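PDB 5JM8: aerobactin synthase IucA, which probably catalyses an ATP-dependent ligation step in assembly of the siderophore aerobactin, as an NRPS-independent siderophore (NIS) synthetase. Local coordinates for residues S103-T106 against F107-R110. Sequence-based numbering, arbitrary orientation.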
ATOM      1  N   SER A 103      18.272 -32.179 -40.228  1.00 29.85           N
ATOM      2  CA  SER A 103      18.310 -30.830 -39.673  1.00 28.92           C
ATOM      3  C   SER A 103      17.105 -30.003 -40.117  1.00 28.24           C
ATOM      4  O   SER A 103      16.630 -29.139 -39.380  1.00 27.31           O
ATOM      5  CB  SER A 103      19.599 -30.120 -40.085  1.00 29.30           C
ATOM      6  OG  SER A 103      20.735 -30.765 -39.541  1.00 29.89           O
ATOM      7  N   CYS A 104      16.620 -30.270 -41.326  1.00 28.78           N
ATOM      8  CA  CYS A 104      15.448 -29.580 -41.857  1.00 28.31           C
ATOM      9  C   CYS A 104      14.194 -29.916 -41.058  1.00 27.68           C
ATOM     10  O   CYS A 104      13.422 -29.030 -40.695  1.00 26.86           O
ATOM     11  CB  CYS A 104      15.223 -29.946 -43.327  1.00 29.19           C
ATOM     12  SG  CYS A 104      16.447 -29.290 -44.474  1.00 29.91           S
ATOM     13  N   GLU A 105      13.994 -31.201 -40.787  1.00 28.12           N
ATOM     14  CA  GLU A 105      12.781 -31.652 -40.116  1.00 29.26           C
ATOM     15  C   GLU A 105      12.817 -31.310 -38.627  1.00 28.33           C
ATOM     16  O   GLU A 105      11.771 -31.108 -38.006  1.00 26.75           O
ATOM     17  CB  GLU A 105      12.586 -33.158 -40.309  1.00 35.70           C
ATOM     18  CG  GLU A 105      11.265 -33.694 -39.761  1.00 42.37           C
ATOM     19  CD  GLU A 105      10.052 -32.966 -40.319  1.00 46.87           C
ATOM     20  OE1 GLU A 105      10.105 -32.511 -41.483  1.00 54.44           O
ATOM     21  OE2 GLU A 105       9.044 -32.841 -39.589  1.00 41.69           O
ATOM     22  N   THR A 106      14.017 -31.259 -38.057  1.00 26.89           N
ATOM     23  CA  THR A 106      14.195 -30.798 -36.684  1.00 26.13           C
ATOM     24  C   THR A 106      13.848 -29.318 -36.585  1.00 27.06           C
ATOM     25  O   THR A 106      13.229 -28.872 -35.622  1.00 30.00           O
ATOM     26  CB  THR A 106      15.639 -31.005 -36.188  1.00 26.50           C
ATOM     27  OG1 THR A 106      15.974 -32.396 -36.239  1.00 27.35           O
ATOM     28  CG2 THR A 106      15.795 -30.506 -34.761  1.00 25.75           C
ATOM     29  N   PHE A 107      14.272 -28.559 -37.587  1.00 25.50           N
ATOM     30  CA  PHE A 107      13.991 -27.133 -37.646  1.00 24.74           C
ATOM     31  C   PHE A 107      12.492 -26.882 -37.755  1.00 24.26           C
ATOM     32  O   PHE A 107      11.941 -26.054 -37.034  1.00 23.45           O
ATOM     33  CB  PHE A 107      14.728 -26.505 -38.832  1.00 25.21           C
ATOM     34  CG  PHE A 107      14.395 -25.057 -39.067  1.00 26.10           C
ATOM     35  CD1 PHE A 107      14.925 -24.065 -38.256  1.00 26.63           C
ATOM     36  CD2 PHE A 107      13.574 -24.683 -40.119  1.00 26.08           C
ATOM     37  CE1 PHE A 107      14.626 -22.732 -38.482  1.00 27.24           C
ATOM     38  CE2 PHE A 107      13.274 -23.349 -40.349  1.00 25.47           C
ATOM     39  CZ  PHE A 107      13.802 -22.374 -39.529  1.00 23.58           C
ATOM     40  N   HIS A 108      11.833 -27.617 -38.645  1.00 24.83           N
ATOM     41  CA  HIS A 108      10.411 -27.413 -38.897  1.00 24.54           C
ATOM     42  C   HIS A 108       9.548 -27.811 -37.704  1.00 27.55           C
ATOM     43  O   HIS A 108       8.574 -27.128 -37.393  1.00 31.22           O
ATOM     44  CB  HIS A 108       9.963 -28.200 -40.129  1.00 25.40           C
ATOM     45  CG  HIS A 108       8.535 -27.954 -40.511  1.00 25.24           C
ATOM     46  ND1 HIS A 108       7.496 -28.730 -40.044  1.00 25.22           N
ATOM     47  CD2 HIS A 108       7.974 -27.015 -41.309  1.00 25.88           C
ATOM     48  CE1 HIS A 108       6.357 -28.281 -40.541  1.00 29.59           C
ATOM     49  NE2 HIS A 108       6.620 -27.241 -41.312  1.00 27.76           N
ATOM     50  N   GLN A 109       9.892 -28.915 -37.044  1.00 26.93           N
ATOM     51  CA  GLN A 109       9.113 -29.361 -35.893  1.00 26.02           C
ATOM     52  C   GLN A 109       9.226 -28.339 -34.764  1.00 22.99           C
ATOM     53  O   GLN A 109       8.243 -28.044 -34.088  1.00 22.94           O
ATOM     54  CB  GLN A 109       9.559 -30.755 -35.416  1.00 29.05           C
ATOM     55  CG  GLN A 109      10.976 -30.834 -34.864  1.00 32.39           C
ATOM     56  CD  GLN A 109      11.329 -32.212 -34.327  1.00 37.18           C
ATOM     57  OE1 GLN A 109      10.565 -33.166 -34.476  1.00 39.52           O
ATOM     58  NE2 GLN A 109      12.493 -32.319 -33.694  1.00 37.92           N
ATOM     59  N   ARG A 110      10.422 -27.785 -34.585  1.00 22.89           N
ATOM     60  CA  ARG A 110      10.652 -26.771 -33.559  1.00 22.10           C
ATOM     61  C   ARG A 110       9.853 -25.501 -33.841  1.00 21.49           C
ATOM     62  O   ARG A 110       9.335 -24.869 -32.922  1.00 20.79           O
ATOM     63  CB  ARG A 110      12.145 -26.444 -33.453  1.00 22.26           C
ATOM     64  CG  ARG A 110      12.959 -27.520 -32.748  1.00 25.73           C
ATOM     65  CD  ARG A 110      14.449 -27.206 -32.743  1.00 27.92           C
ATOM     66  NE  ARG A 110      15.217 -28.186 -31.976  1.00 29.64           N
ATOM     67  CZ  ARG A 110      16.539 -28.156 -31.833  1.00 31.88           C
ATOM     68  NH1 ARG A 110      17.254 -27.200 -32.411  1.00 31.66           N
ATOM     69  NH2 ARG A 110      17.151 -29.087 -31.115  1.00 33.30           N
TER
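The backbone N-H of H108 donates to the carbonyl oxygen of C104 (N to O 3.0 Å, N-H...O 154°), the shortest of four i to i+4 bonds that join the two segments. F107 N to S103 O and Q109 N to E105 O, each also 3.0 Å when rounded, and R110 N to T106 O at 3.2 Å complete the set and establish two regular α-helical turns. T106 O also has side-chain carbon packed close to it, with CG of Q109 standing 3.1 Å away. Q109 comes so near because its CG sits between its own backbone N and carbonyl carbon (chi1 65°), which folds the chain back over the preceding turn; the extended remainder then carries NE2 to 3.9 Å from T106 CG2.

The T106 and R110 side chains leave the helix alongside each other, and the methyl CG2 covers part of one guanidinium face, off-centre, 3.7 Å from its plane, a nonpolar contact that limits the group on that side. With chi1 of T106 at -60°, OG1 sits beside the backbone N, where it bonds T102 O one turn back, and CG2 falls anti to that N, toward R110. NH1 of R110 forms a salt bridge with D551, which together with the methyl probably restricts the guanidinium. NE2 of H108 bonds S86 OG on helix 82-96.

All eight residues belong to helix 101-124. C104, F107 and H108 pack on helix 82-96, while F107, edge-to-face with F545, and R110 also meet helix 545-549, placing this helix against both neighbours.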